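Local structure of mucin-like protocadherin (Homo sapiens, 6OAE) at residues Val15-Asn20 with Thr59-Glu64; Asp92-Ala97 with Val181-Gly186; Phe100-Lys105 with Ala197-Asn202; Asp133-Tyr138 with Ser155-Ala160. The protein probably acts in intermicrovillar adhesion, its extracellular cadherin repeats, the first two of which are present here, forming calcium-dependent heterophilic complexes with CDHR2. All coordinates share one frame; numbering follows the deposited sequence. Where two conformers were deposited one is given.

Contact 1: residues Val15-Asn20 with Thr59-Glu64; sequences VEENTN and TPDYEE. With CA (calcium ion), chain D; CA (calcium ion), chain C.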
loop_
_atom_site.group_PDB
_atom_site.type_symbol
_atom_site.label_atom_id
_atom_site.label_comp_id
_atom_site.label_asym_id
_atom_site.label_seq_id
_atom_site.Cartn_x
_atom_site.Cartn_y
_atom_site.Cartn_z
ATOM N N VAL A 15 3.061 -6.622 -15.125
ATOM C CA VAL A 15 1.586 -6.423 -15.156
ATOM C C VAL A 15 1.226 -5.571 -13.941
ATOM O O VAL A 15 1.549 -5.970 -12.846
ATOM C CB VAL A 15 0.817 -7.759 -15.177
ATOM C CG1 VAL A 15 -0.688 -7.539 -15.206
ATOM C CG2 VAL A 15 1.240 -8.641 -16.356
ATOM N N GLU A 16 0.574 -4.435 -14.154
ATOM C CA GLU A 16 0.071 -3.599 -13.038
ATOM C C GLU A 16 -1.020 -4.383 -12.325
ATOM O O GLU A 16 -1.864 -4.981 -13.008
ATOM C CB GLU A 16 -0.508 -2.274 -13.512
ATOM C CG GLU A 16 0.506 -1.412 -14.210
ATOM C CD GLU A 16 0.222 0.078 -14.142
ATOM O OE1 GLU A 16 -0.954 0.474 -13.917
ATOM O OE2 GLU A 16 1.179 0.827 -14.307
ATOM N N GLU A 17 -0.999 -4.382 -10.999
ATOM C CA GLU A 17 -2.053 -5.077 -10.226
ATOM C C GLU A 17 -3.399 -4.490 -10.629
ATOM O O GLU A 17 -3.436 -3.321 -11.084
ATOM C CB GLU A 17 -1.814 -4.983 -8.732
ATOM C CG GLU A 17 -1.768 -3.570 -8.196
ATOM C CD GLU A 17 -1.895 -3.514 -6.690
ATOM O OE1 GLU A 17 -1.417 -2.532 -6.105
ATOM O OE2 GLU A 17 -2.473 -4.445 -6.120
ATOM N N ASN A 18 -4.458 -5.297 -10.512
ATOM C CA ASN A 18 -5.858 -4.934 -10.844
ATOM C C ASN A 18 -6.056 -4.848 -12.365
ATOM O O ASN A 18 -7.135 -4.450 -12.761
ATOM C CB ASN A 18 -6.304 -3.659 -10.115
ATOM C CG ASN A 18 -6.055 -3.773 -8.628
ATOM O OD1 ASN A 18 -6.172 -4.861 -8.063
ATOM N ND2 ASN A 18 -5.698 -2.668 -7.989
ATOM N N THR A 19 -5.075 -5.220 -13.181
ATOM C CA THR A 19 -5.239 -5.319 -14.646
ATOM C C THR A 19 -5.757 -6.708 -15.007
ATOM O O THR A 19 -5.154 -7.699 -14.562
ATOM C CB THR A 19 -3.943 -5.009 -15.398
ATOM O OG1 THR A 19 -3.503 -3.756 -14.868
ATOM C CG2 THR A 19 -4.153 -4.943 -16.894
ATOM N N ASN A 20 -6.834 -6.747 -15.793
ATOM C CA ASN A 20 -7.407 -7.987 -16.377
ATOM C C ASN A 20 -6.647 -8.230 -17.678
ATOM O O ASN A 20 -6.853 -7.471 -18.629
ATOM C CB ASN A 20 -8.920 -7.836 -16.538
ATOM C CG ASN A 20 -9.598 -8.937 -17.317
ATOM O OD1 ASN A 20 -8.938 -9.746 -17.987
ATOM N ND2 ASN A 20 -10.921 -8.961 -17.268
ATOM N N THR A 59 -6.724 -11.622 -11.974
ATOM C CA THR A 59 -6.335 -10.210 -11.877
ATOM C C THR A 59 -5.392 -10.118 -10.677
ATOM O O THR A 59 -5.807 -10.328 -9.534
ATOM C CB THR A 59 -7.580 -9.314 -11.866
ATOM O OG1 THR A 59 -8.121 -9.297 -13.193
ATOM C CG2 THR A 59 -7.250 -7.904 -11.448
ATOM N N PRO A 60 -4.094 -9.818 -10.887
ATOM C CA PRO A 60 -3.123 -9.823 -9.797
ATOM C C PRO A 60 -3.390 -8.755 -8.734
ATOM O O PRO A 60 -4.031 -7.734 -9.039
ATOM C CB PRO A 60 -1.783 -9.479 -10.467
ATOM C CG PRO A 60 -2.017 -9.709 -11.926
ATOM C CD PRO A 60 -3.481 -9.448 -12.159
ATOM N N ASP A 61 -2.901 -9.021 -7.529
ATOM C CA ASP A 61 -2.994 -8.107 -6.365
ATOM C C ASP A 61 -1.617 -8.072 -5.714
ATOM O O ASP A 61 -1.238 -9.060 -5.077
ATOM C CB ASP A 61 -4.080 -8.550 -5.389
ATOM C CG ASP A 61 -4.117 -7.764 -4.083
ATOM O OD1 ASP A 61 -3.436 -6.744 -3.999
ATOM O OD2 ASP A 61 -4.817 -8.200 -3.178
ATOM N N TYR A 62 -0.915 -6.958 -5.871
ATOM C CA TYR A 62 0.450 -6.742 -5.337
ATOM C C TYR A 62 0.521 -7.020 -3.820
ATOM O O TYR A 62 1.583 -7.515 -3.358
ATOM C CB TYR A 62 0.924 -5.331 -5.655
ATOM C CG TYR A 62 2.340 -5.075 -5.235
ATOM C CD1 TYR A 62 3.391 -5.355 -6.090
ATOM C CD2 TYR A 62 2.634 -4.577 -3.976
ATOM C CE1 TYR A 62 4.712 -5.132 -5.716
ATOM C CE2 TYR A 62 3.944 -4.350 -3.587
ATOM C CZ TYR A 62 4.984 -4.631 -4.457
ATOM O OH TYR A 62 6.276 -4.407 -4.067
ATOM N N GLU A 63 -0.546 -6.735 -3.074
ATOM C CA GLU A 63 -0.613 -6.942 -1.601
ATOM C C GLU A 63 -0.773 -8.444 -1.258
ATOM O O GLU A 63 -0.454 -8.818 -0.128
ATOM C CB GLU A 63 -1.735 -6.092 -0.995
ATOM C CG GLU A 63 -1.382 -4.613 -0.855
ATOM C CD GLU A 63 -1.291 -3.790 -2.138
ATOM O OE1 GLU A 63 -2.266 -3.789 -2.919
ATOM O OE2 GLU A 63 -0.259 -3.133 -2.364
ATOM N N GLU A 64 -1.253 -9.278 -2.185
ATOM C CA GLU A 64 -1.418 -10.742 -1.972
ATOM C C GLU A 64 -0.154 -11.463 -2.475
ATOM O O GLU A 64 0.386 -12.295 -1.719
ATOM C CB GLU A 64 -2.721 -11.188 -2.640
ATOM C CG GLU A 64 -3.023 -12.679 -2.528
ATOM C CD GLU A 64 -2.658 -13.522 -3.739
ATOM O OE1 GLU A 64 -2.742 -13.008 -4.889
ATOM O OE2 GLU A 64 -2.294 -14.704 -3.538
HETATM CA CA CA D . -4.007 -4.438 -4.324
HETATM CA CA CA C . -1.232 -1.549 -3.982
HETATM O O HOH W 1 -5.835 -5.494 -5.483
#
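Glu-17 brings its carboxylate against CB of Tyr-62, its CD 3.5 Å from that carbon, at the cadherin interrepeat calcium site, where Asp-Tyr-Glu at 61-63 is the cadherin DXE motif. With CG between its backbone N and carbonyl carbon (chi1 59°) and the chain extended beyond, the glutamate reaches two calcium ions, OE1 binding that of chain C and OE2 that of chain D. Tyr-62 N donates to OE2, 3.0 Å away and from above the carboxylate plane. Glu-63 OE1 joins the same two ions while its OE2 binds only the chain C ion; acidic side chains suit this place, the carboxylates of Glu-17 and Glu-63 each serving two ions, that of Asp-61 one. Asp-61 OD1 binds the chain D ion and accepts from Glu-63 N, an Asx turn that probably helps to position the next ligand. Behind the site, Asn-18 N donates to Pro-60 O at 2.9 Å. Asn-18 sits third in a type II turn, where asparagine tolerates the positive phi of 73°, and CG2 of Thr-59 packs 3.3 Å from its CA. Asn-18 ND2 hydrogen-bonds Asp-95 OD2, while OD1 accepts at 2.7 Å from a water that lies 2.4 Å from the chain D calcium ion.

Contact 2: residues Asp92-Ala97 with Val181-Gly186; sequences DVNDNA and VRDTPG. With CA (calcium ion), chain C; CA (calcium ion), chain E; CA (calcium ion), chain D.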
loop_
_atom_site.group_PDB
_atom_site.type_symbol
_atom_site.label_atom_id
_atom_site.label_comp_id
_atom_site.label_asym_id
_atom_site.label_seq_id
_atom_site.Cartn_x
_atom_site.Cartn_y
_atom_site.Cartn_z
ATOM N N ASP A 92 3.037 -2.508 -8.168
ATOM C CA ASP A 92 2.169 -1.900 -7.136
ATOM C C ASP A 92 1.457 -0.683 -7.728
ATOM O O ASP A 92 2.086 0.112 -8.499
ATOM C CB ASP A 92 2.956 -1.534 -5.876
ATOM C CG ASP A 92 2.060 -0.939 -4.806
ATOM O OD1 ASP A 92 0.898 -1.456 -4.632
ATOM O OD2 ASP A 92 2.495 0.064 -4.181
ATOM N N VAL A 93 0.186 -0.559 -7.390
ATOM C CA VAL A 93 -0.699 0.594 -7.686
ATOM C C VAL A 93 -1.127 1.165 -6.326
ATOM O O VAL A 93 -1.240 0.378 -5.344
ATOM C CB VAL A 93 -1.890 0.137 -8.553
ATOM C CG1 VAL A 93 -3.029 1.158 -8.591
ATOM C CG2 VAL A 93 -1.434 -0.221 -9.971
ATOM N N ASN A 94 -1.339 2.473 -6.251
ATOM C CA ASN A 94 -1.907 3.119 -5.041
ATOM C C ASN A 94 -3.403 2.794 -5.033
ATOM O O ASN A 94 -4.202 3.622 -5.522
ATOM C CB ASN A 94 -1.577 4.624 -5.009
ATOM C CG ASN A 94 -2.134 5.297 -3.774
ATOM O OD1 ASN A 94 -2.588 4.610 -2.867
ATOM N ND2 ASN A 94 -2.111 6.625 -3.738
ATOM N N ASP A 95 -3.780 1.615 -4.529
ATOM C CA ASP A 95 -5.172 1.096 -4.598
ATOM C C ASP A 95 -5.791 0.948 -3.194
ATOM O O ASP A 95 -6.938 0.443 -3.112
ATOM C CB ASP A 95 -5.235 -0.214 -5.404
ATOM C CG ASP A 95 -4.463 -1.398 -4.853
ATOM O OD1 ASP A 95 -3.493 -1.184 -4.104
ATOM O OD2 ASP A 95 -4.833 -2.574 -5.196
ATOM N N ASN A 96 -5.089 1.380 -2.140
ATOM C CA ASN A 96 -5.541 1.312 -0.730
ATOM C C ASN A 96 -5.512 2.719 -0.133
ATOM O O ASN A 96 -4.590 3.499 -0.457
ATOM C CB ASN A 96 -4.694 0.326 0.081
ATOM C CG ASN A 96 -4.932 -1.107 -0.355
ATOM O OD1 ASN A 96 -5.877 -1.746 0.092
ATOM N ND2 ASN A 96 -4.086 -1.616 -1.224
ATOM N N ALA A 97 -6.511 3.039 0.691
ATOM C CA ALA A 97 -6.618 4.342 1.385
ATOM C C ALA A 97 -5.966 4.202 2.758
ATOM O O ALA A 97 -6.008 3.129 3.374
ATOM C CB ALA A 97 -8.060 4.782 1.481
ATOM N N VAL A 181 -4.702 12.709 6.829
ATOM C CA VAL A 181 -3.551 11.945 6.305
ATOM C C VAL A 181 -3.837 11.695 4.830
ATOM O O VAL A 181 -5.014 11.446 4.504
ATOM C CB VAL A 181 -3.300 10.646 7.095
ATOM C CG1 VAL A 181 -4.470 9.662 7.004
ATOM C CG2 VAL A 181 -2.000 9.997 6.666
ATOM N N ARG A 182 -2.815 11.784 3.988
ATOM C CA ARG A 182 -2.919 11.389 2.561
ATOM C C ARG A 182 -1.725 10.489 2.259
ATOM O O ARG A 182 -0.711 10.563 3.008
ATOM C CB ARG A 182 -3.032 12.612 1.638
ATOM C CG ARG A 182 -1.829 13.531 1.667
ATOM C CD ARG A 182 -1.794 14.627 0.606
ATOM N NE ARG A 182 -0.509 15.318 0.708
ATOM C CZ ARG A 182 -0.223 16.334 1.534
ATOM N NH1 ARG A 182 -1.128 16.843 2.358
ATOM N NH2 ARG A 182 0.989 16.855 1.524
ATOM N N ASP A 183 -1.830 9.682 1.198
ATOM C CA ASP A 183 -0.783 8.694 0.823
ATOM C C ASP A 183 0.046 9.208 -0.366
ATOM O O ASP A 183 0.706 8.394 -0.990
ATOM C CB ASP A 183 -1.414 7.333 0.556
ATOM C CG ASP A 183 -2.507 7.313 -0.499
ATOM O OD1 ASP A 183 -2.753 8.366 -1.161
ATOM O OD2 ASP A 183 -3.123 6.239 -0.625
ATOM N N THR A 184 -0.005 10.509 -0.663
ATOM C CA THR A 184 0.783 11.162 -1.738
ATOM C C THR A 184 1.365 12.469 -1.215
ATOM O O THR A 184 0.754 13.142 -0.389
ATOM C CB THR A 184 -0.071 11.406 -2.987
ATOM O OG1 THR A 184 -1.134 12.315 -2.665
ATOM C CG2 THR A 184 -0.599 10.109 -3.558
ATOM N N PRO A 185 2.557 12.886 -1.675
ATOM C CA PRO A 185 3.103 14.174 -1.267
ATOM C C PRO A 185 2.207 15.336 -1.724
ATOM O O PRO A 185 2.088 16.287 -0.994
ATOM C CB PRO A 185 4.460 14.279 -1.977
ATOM C CG PRO A 185 4.744 12.917 -2.535
ATOM C CD PRO A 185 3.446 12.150 -2.588
ATOM N N GLY A 186 1.619 15.206 -2.918
ATOM C CA GLY A 186 0.763 16.219 -3.561
ATOM C C GLY A 186 -0.677 16.099 -3.095
ATOM O O GLY A 186 -1.171 14.954 -2.946
HETATM CA CA CA C . -1.232 -1.549 -3.982
HETATM CA CA CA E . -2.372 4.039 -0.583
HETATM CA CA CA D . -4.007 -4.438 -4.324
HETATM O O HOH W 1 -5.835 -5.494 -5.483
#
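The backbones of Ala-97 and Asp-183 come no closer than 7.3 Å between CA atoms, too far to pair, and an inverse gamma turn is centred on Asn-94, whose side chain points toward Asp-183. Residues 92-96 are the DXNDN linker motif of cadherins, and Asp-183 belongs to the repeat that follows. The chain E calcium ion joins them: Asn-94 OD1 binds it at 2.4 Å, Asn-96 O at 2.3 Å and Asp-183 OD2 also at 2.3 Å, with Asp-129, Asp-131 and Asp-134 completing the site. An asparagine suits position 94 because its amide does two jobs, OD1 on the metal and ND2 donating 3.2 Å to Asp-183 OD1. The acceptor lies in the amide plane, yet the donor stands above the carboxylate, the two flat groups being turned 72° from each other. In Asp-183, CG between backbone N and carbonyl carbon (chi1 56°) brings OD2 to the ion; the carboxylate has a further polar partner in His-193. Beside them CG2 of Thr-184 packs 3.8 Å from Asn-94 ND2, while its OG1 bonds Gly-186 O at 2.7 Å. An alanine in place of Thr-184 is likely to leave Gly-186 O without this donor and open a small gap beside the Asn-94 amide. Between the ligands Asn-94 and Asn-96, Asp-95 turns its side chain away from Asp-183 and spans the two remaining ions, its OD1 on the calcium of chain C and its OD2 2.2 Å from that of chain D.

Contact 3: residues Phe100-Lys105 with Ala197-Asn202; sequences FPFKTK and ATLVLN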
loop_
_atom_site.group_PDB
_atom_site.type_symbol
_atom_site.label_atom_id
_atom_site.label_comp_id
_atom_site.label_asym_id
_atom_site.label_seq_id
_atom_site.Cartn_x
_atom_site.Cartn_y
_atom_site.Cartn_z
ATOM N N PHE A 100 -7.053 5.723 9.835
ATOM C CA PHE A 100 -6.754 5.953 11.263
ATOM C C PHE A 100 -7.470 4.867 12.047
ATOM O O PHE A 100 -8.562 4.471 11.645
ATOM C CB PHE A 100 -7.258 7.306 11.729
ATOM C CG PHE A 100 -6.494 8.494 11.211
ATOM C CD1 PHE A 100 -5.193 8.733 11.641
ATOM C CD2 PHE A 100 -7.091 9.390 10.330
ATOM C CE1 PHE A 100 -4.499 9.845 11.191
ATOM C CE2 PHE A 100 -6.390 10.501 9.879
ATOM C CZ PHE A 100 -5.106 10.728 10.315
ATOM N N PRO A 101 -6.881 4.337 13.140
ATOM C CA PRO A 101 -7.616 3.430 14.042
ATOM C C PRO A 101 -8.610 4.110 15.017
ATOM O O PRO A 101 -9.097 3.435 15.919
ATOM C CB PRO A 101 -6.453 2.737 14.761
ATOM C CG PRO A 101 -5.384 3.811 14.866
ATOM C CD PRO A 101 -5.467 4.510 13.523
ATOM N N PHE A 102 -8.923 5.400 14.825
ATOM C CA PHE A 102 -9.918 6.179 15.604
ATOM C C PHE A 102 -10.597 7.198 14.696
ATOM O O PHE A 102 -9.994 7.562 13.631
ATOM C CB PHE A 102 -9.228 6.897 16.778
ATOM C CG PHE A 102 -8.145 7.854 16.347
ATOM C CD1 PHE A 102 -6.869 7.394 16.049
ATOM C CD2 PHE A 102 -8.408 9.207 16.216
ATOM C CE1 PHE A 102 -5.876 8.270 15.627
ATOM C CE2 PHE A 102 -7.408 10.080 15.805
ATOM C CZ PHE A 102 -6.151 9.609 15.518
ATOM N N LYS A 103 -11.780 7.675 15.101
ATOM C CA LYS A 103 -12.553 8.728 14.389
ATOM C C LYS A 103 -12.369 10.066 15.114
ATOM O O LYS A 103 -11.961 11.048 14.481
ATOM C CB LYS A 103 -14.039 8.378 14.336
ATOM C CG LYS A 103 -14.387 7.081 13.620
ATOM C CD LYS A 103 -15.833 6.633 13.892
ATOM C CE LYS A 103 -16.129 5.253 13.352
ATOM N NZ LYS A 103 -16.053 5.244 11.876
ATOM N N THR A 104 -12.715 10.099 16.393
ATOM C CA THR A 104 -12.542 11.263 17.299
ATOM C C THR A 104 -11.975 10.729 18.610
ATOM O O THR A 104 -12.489 9.694 19.097
ATOM C CB THR A 104 -13.833 12.035 17.582
ATOM O OG1 THR A 104 -14.447 12.507 16.377
ATOM C CG2 THR A 104 -13.576 13.220 18.491
ATOM N N LYS A 105 -10.981 11.423 19.151
ATOM C CA LYS A 105 -10.141 10.958 20.279
ATOM C C LYS A 105 -9.795 12.155 21.172
ATOM O O LYS A 105 -9.487 13.225 20.598
ATOM C CB LYS A 105 -8.879 10.341 19.672
ATOM C CG LYS A 105 -7.917 9.681 20.634
ATOM C CD LYS A 105 -6.473 9.673 20.143
ATOM C CE LYS A 105 -6.189 8.656 19.065
ATOM N NZ LYS A 105 -5.440 7.474 19.562
ATOM N N ALA A 197 -9.578 12.481 11.016
ATOM C CA ALA A 197 -9.931 12.146 12.406
ATOM C C ALA A 197 -9.939 13.458 13.189
ATOM O O ALA A 197 -9.383 14.448 12.677
ATOM C CB ALA A 197 -8.971 11.144 12.961
ATOM N N THR A 198 -10.587 13.469 14.349
ATOM C CA THR A 198 -10.672 14.648 15.248
ATOM C C THR A 198 -9.789 14.361 16.474
ATOM O O THR A 198 -9.782 13.205 16.972
ATOM C CB THR A 198 -12.142 15.002 15.534
ATOM O OG1 THR A 198 -12.761 15.503 14.341
ATOM C CG2 THR A 198 -12.298 16.064 16.596
ATOM N N LEU A 199 -9.019 15.361 16.914
ATOM C CA LEU A 199 -8.203 15.307 18.144
ATOM C C LEU A 199 -8.745 16.375 19.074
ATOM O O LEU A 199 -8.862 17.524 18.638
ATOM C CB LEU A 199 -6.729 15.608 17.872
ATOM C CG LEU A 199 -5.976 14.603 17.015
ATOM C CD1 LEU A 199 -4.559 15.097 16.803
ATOM C CD2 LEU A 199 -5.985 13.238 17.672
ATOM N N VAL A 200 -9.038 15.995 20.298
ATOM C CA VAL A 200 -9.520 16.926 21.349
ATOM C C VAL A 200 -8.435 16.961 22.425
ATOM O O VAL A 200 -8.167 15.900 23.032
ATOM C CB VAL A 200 -10.882 16.479 21.884
ATOM C CG1 VAL A 200 -11.331 17.357 23.026
ATOM C CG2 VAL A 200 -11.932 16.453 20.778
ATOM N N LEU A 201 -7.838 18.129 22.643
ATOM C CA LEU A 201 -6.834 18.370 23.703
ATOM C C LEU A 201 -7.563 19.094 24.839
ATOM O O LEU A 201 -8.058 20.244 24.585
ATOM C CB LEU A 201 -5.691 19.210 23.135
ATOM C CG LEU A 201 -4.657 18.470 22.273
ATOM C CD1 LEU A 201 -3.787 17.585 23.121
ATOM C CD2 LEU A 201 -5.291 17.644 21.175
ATOM N N ASN A 202 -7.652 18.446 25.996
ATOM C CA ASN A 202 -8.336 18.979 27.200
ATOM C C ASN A 202 -7.274 19.318 28.250
ATOM O O ASN A 202 -6.577 18.383 28.712
ATOM C CB ASN A 202 -9.375 17.995 27.729
ATOM C CG ASN A 202 -10.226 18.606 28.816
ATOM O OD1 ASN A 202 -10.595 19.777 28.728
ATOM N ND2 ASN A 202 -10.544 17.822 29.838
#
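Two first torsions bring the aromatic rings to Ala-197: Phe-102 holds CG between its backbone N and carbonyl carbon (chi1 60°), and Phe-100 turns CG opposite its carbonyl carbon (chi1 -72°). They meet it just before the first strand of the second cadherin repeat, 104-110, pairs in parallel with the last, 194-204, at the edge of a sheet in the repeat's Greek-key sandwich. The methyl is small enough to fit by both rings: Ala-197 CB is 3.4 Å from CE2 of Phe-102 and makes an off-centre CH-pi contact with Phe-100, 4.2 Å from its centroid. Phe-100 also packs on Val-181 and Tyr-138. Consequently, an alanine at Phe-100 would probably leave a gap beside the Ala-197 methyl and strip these neighbours of their aromatic cover. CE2 of Phe-102 reaches on to CD2 of Leu-199, 3.9 Å away. Over the centre of one face of the Phe-102 ring stands CE of Lys-105, 3.2 Å above the plane; the bent lysine chain carries its NZ on to Gln-124 O. Parallel pairing is set by three backbone bonds: Thr-198 N to Lys-103 O, 2.8 Å; Lys-105 N to Thr-198 O, 3.1 Å; and Val-200 N to Lys-105 O, 2.8 Å. On the other side of the sheet from Lys-105 and Leu-199, the bridged Thr-104 and Thr-198 lie side by side, pointing the same way, beta-branched residues well suited to extended strands. Their methyls meet, CG2 of Thr-104 resting 3.6 Å from CG2 of Thr-198.

Contact 4: residues Asp133-Tyr138 with Ser155-Ala160; sequences DDILFY and SVNRPA. With CA (calcium ion), chain E.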
loop_
_atom_site.group_PDB
_atom_site.type_symbol
_atom_site.label_atom_id
_atom_site.label_comp_id
_atom_site.label_asym_id
_atom_site.label_seq_id
_atom_site.Cartn_x
_atom_site.Cartn_y
_atom_site.Cartn_z
ATOM N N ASP A 133 4.444 0.507 0.720
ATOM C CA ASP A 133 5.508 1.431 0.251
ATOM C C ASP A 133 5.050 2.892 0.326
ATOM O O ASP A 133 5.905 3.750 0.151
ATOM C CB ASP A 133 5.958 1.047 -1.163
ATOM C CG ASP A 133 6.539 -0.364 -1.221
ATOM O OD1 ASP A 133 7.561 -0.593 -0.559
ATOM O OD2 ASP A 133 5.942 -1.235 -1.916
ATOM N N ASP A 134 3.763 3.169 0.570
ATOM C CA ASP A 134 3.218 4.553 0.570
ATOM C C ASP A 134 3.766 5.299 1.795
ATOM O O ASP A 134 3.633 4.768 2.913
ATOM C CB ASP A 134 1.686 4.574 0.550
ATOM C CG ASP A 134 1.073 4.329 -0.816
ATOM O OD1 ASP A 134 1.846 4.090 -1.788
ATOM O OD2 ASP A 134 -0.169 4.411 -0.913
ATOM N N ILE A 135 4.362 6.466 1.567
ATOM C CA ILE A 135 4.747 7.418 2.644
ATOM C C ILE A 135 3.509 8.227 2.960
ATOM O O ILE A 135 2.887 8.737 1.999
ATOM C CB ILE A 135 5.927 8.317 2.227
ATOM C CG1 ILE A 135 7.133 7.483 1.778
ATOM C CG2 ILE A 135 6.281 9.283 3.361
ATOM C CD1 ILE A 135 7.534 6.427 2.777
ATOM N N LEU A 136 3.149 8.340 4.235
ATOM C CA LEU A 136 1.914 9.065 4.623
ATOM C C LEU A 136 2.287 10.488 5.075
ATOM O O LEU A 136 3.303 10.660 5.737
ATOM C CB LEU A 136 1.180 8.266 5.706
ATOM C CG LEU A 136 0.764 6.857 5.278
ATOM C CD1 LEU A 136 -0.134 6.226 6.320
ATOM C CD2 LEU A 136 0.090 6.859 3.911
ATOM N N PHE A 137 1.457 11.439 4.682
ATOM C CA PHE A 137 1.617 12.897 4.850
ATOM C C PHE A 137 0.469 13.375 5.731
ATOM O O PHE A 137 -0.695 13.211 5.336
ATOM C CB PHE A 137 1.619 13.584 3.492
ATOM C CG PHE A 137 2.874 13.311 2.711
ATOM C CD1 PHE A 137 3.057 12.095 2.052
ATOM C CD2 PHE A 137 3.886 14.266 2.648
ATOM C CE1 PHE A 137 4.232 11.847 1.356
ATOM C CE2 PHE A 137 5.054 14.014 1.940
ATOM C CZ PHE A 137 5.220 12.811 1.288
ATOM N N TYR A 138 0.813 13.949 6.879
ATOM C CA TYR A 138 -0.137 14.349 7.937
ATOM C C TYR A 138 -0.202 15.858 8.045
ATOM O O TYR A 138 0.858 16.536 8.015
ATOM C CB TYR A 138 0.298 13.769 9.269
ATOM C CG TYR A 138 0.314 12.273 9.318
ATOM C CD1 TYR A 138 1.434 11.552 8.919
ATOM C CD2 TYR A 138 -0.793 11.567 9.774
ATOM C CE1 TYR A 138 1.448 10.166 8.977
ATOM C CE2 TYR A 138 -0.783 10.184 9.848
ATOM C CZ TYR A 138 0.339 9.482 9.447
ATOM O OH TYR A 138 0.358 8.112 9.499
ATOM N N SER A 155 6.553 16.805 12.124
ATOM C CA SER A 155 6.680 16.957 10.652
ATOM C C SER A 155 5.506 16.310 9.929
ATOM O O SER A 155 4.768 15.507 10.540
ATOM C CB SER A 155 7.990 16.373 10.123
ATOM O OG SER A 155 7.838 14.984 9.885
ATOM N N VAL A 156 5.387 16.608 8.639
ATOM C CA VAL A 156 4.355 16.024 7.755
ATOM C C VAL A 156 4.480 14.483 7.711
ATOM O O VAL A 156 3.481 13.858 7.489
ATOM C CB VAL A 156 4.421 16.675 6.360
ATOM C CG1 VAL A 156 5.670 16.276 5.592
ATOM C CG2 VAL A 156 3.183 16.386 5.560
ATOM N N ASN A 157 5.652 13.885 7.935
ATOM C CA ASN A 157 5.792 12.401 7.918
ATOM C C ASN A 157 5.984 11.792 9.323
ATOM O O ASN A 157 6.017 10.581 9.396
ATOM C CB ASN A 157 6.922 11.972 6.998
ATOM C CG ASN A 157 6.784 12.581 5.618
ATOM O OD1 ASN A 157 7.713 13.244 5.152
ATOM N ND2 ASN A 157 5.638 12.379 4.971
ATOM N N ARG A 158 6.088 12.623 10.368
ATOM C CA ARG A 158 6.242 12.204 11.791
ATOM C C ARG A 158 5.123 12.846 12.603
ATOM O O ARG A 158 5.326 13.907 13.189
ATOM C CB ARG A 158 7.596 12.643 12.355
ATOM C CG ARG A 158 8.772 12.451 11.411
ATOM C CD ARG A 158 9.305 11.038 11.378
ATOM N NE ARG A 158 9.876 10.613 12.644
ATOM C CZ ARG A 158 10.858 9.727 12.754
ATOM N NH1 ARG A 158 11.380 9.187 11.668
ATOM N NH2 ARG A 158 11.317 9.394 13.947
ATOM N N PRO A 159 3.910 12.250 12.649
ATOM C CA PRO A 159 2.789 12.849 13.372
ATOM C C PRO A 159 2.824 12.697 14.904
ATOM O O PRO A 159 1.896 12.151 15.472
ATOM C CB PRO A 159 1.598 12.101 12.740
ATOM C CG PRO A 159 2.130 10.727 12.509
ATOM C CD PRO A 159 3.514 11.007 11.961
ATOM N N ALA A 160 3.874 13.201 15.540
ATOM C CA ALA A 160 3.916 13.402 16.999
ATOM C C ALA A 160 3.377 14.804 17.228
ATOM O O ALA A 160 3.734 15.690 16.427
ATOM C CB ALA A 160 5.309 13.250 17.542
HETATM CA CA CA E . -2.372 4.039 -0.583
#
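Pro-159 packs closely on the buried Tyr-138, its CG 3.6 Å above the centre of one face of the ring in a CH-pi contact 10° off the normal. A rigid, apolar proline ring suits an aromatic face. At the edge of the same ring, in its plane, lies Val-156 O, which also accepts from Tyr-138 N at 2.7 Å; the phenol OH hydrogen-bonds Ala-127 N. Val-156 CG2 meets Phe-137 at the ring edge, 3.7 Å from CD2. Tyr-138 belongs to strand 137-142, an outermost strand of the four-stranded sheet, whereas Pro-159 lies near the start of the weakly bonded strand 158-163 of the three-stranded sheet, so the contact joins the two sheets of the second cadherin repeat's sandwich. Toward the more exposed side the contact becomes more polar. Asn-157, its CG opposite the carbonyl carbon (chi1 -52°), extends ND2 over the centre of the Phe-137 ring, 3.4 Å above it, with amide and ring planes 82° apart. That nitrogen donates to Leu-136 O at 3.0 Å from above the carbonyl plane. The exposed Ile-135 crosses Asn-157 at about a right angle, its CG2 3.5 Å from ND2. Ser-155 OG accepts from Asn-157 N, an ST turn.

Contacts 1 and 2 form the calcium-filled junction between the repeats, sharing the ions of chains C and D, and Glu-17 OE1 probably accepts from Val-93 N where they touch. Contacts 1, 3 and 4 are partly buried, whereas contact 2 lies at the surface, held mainly by metal and polar groups; contact 1 adds a backbone bond and a buried proline. Within the second repeat, contacts 3 and 4 rely on aromatic packing and backbone bonds: contact 3 zips the parallel edge of the sheet, contact 4 bridges toward the other sheet. Strands 194-204 and 174-182 lie between the outer strands 104-110 and 137-142. Val-181 of contact 2 touches Phe-100 and Tyr-138, and contact 4 supplies Asp-134 to contact 2's chain E ion.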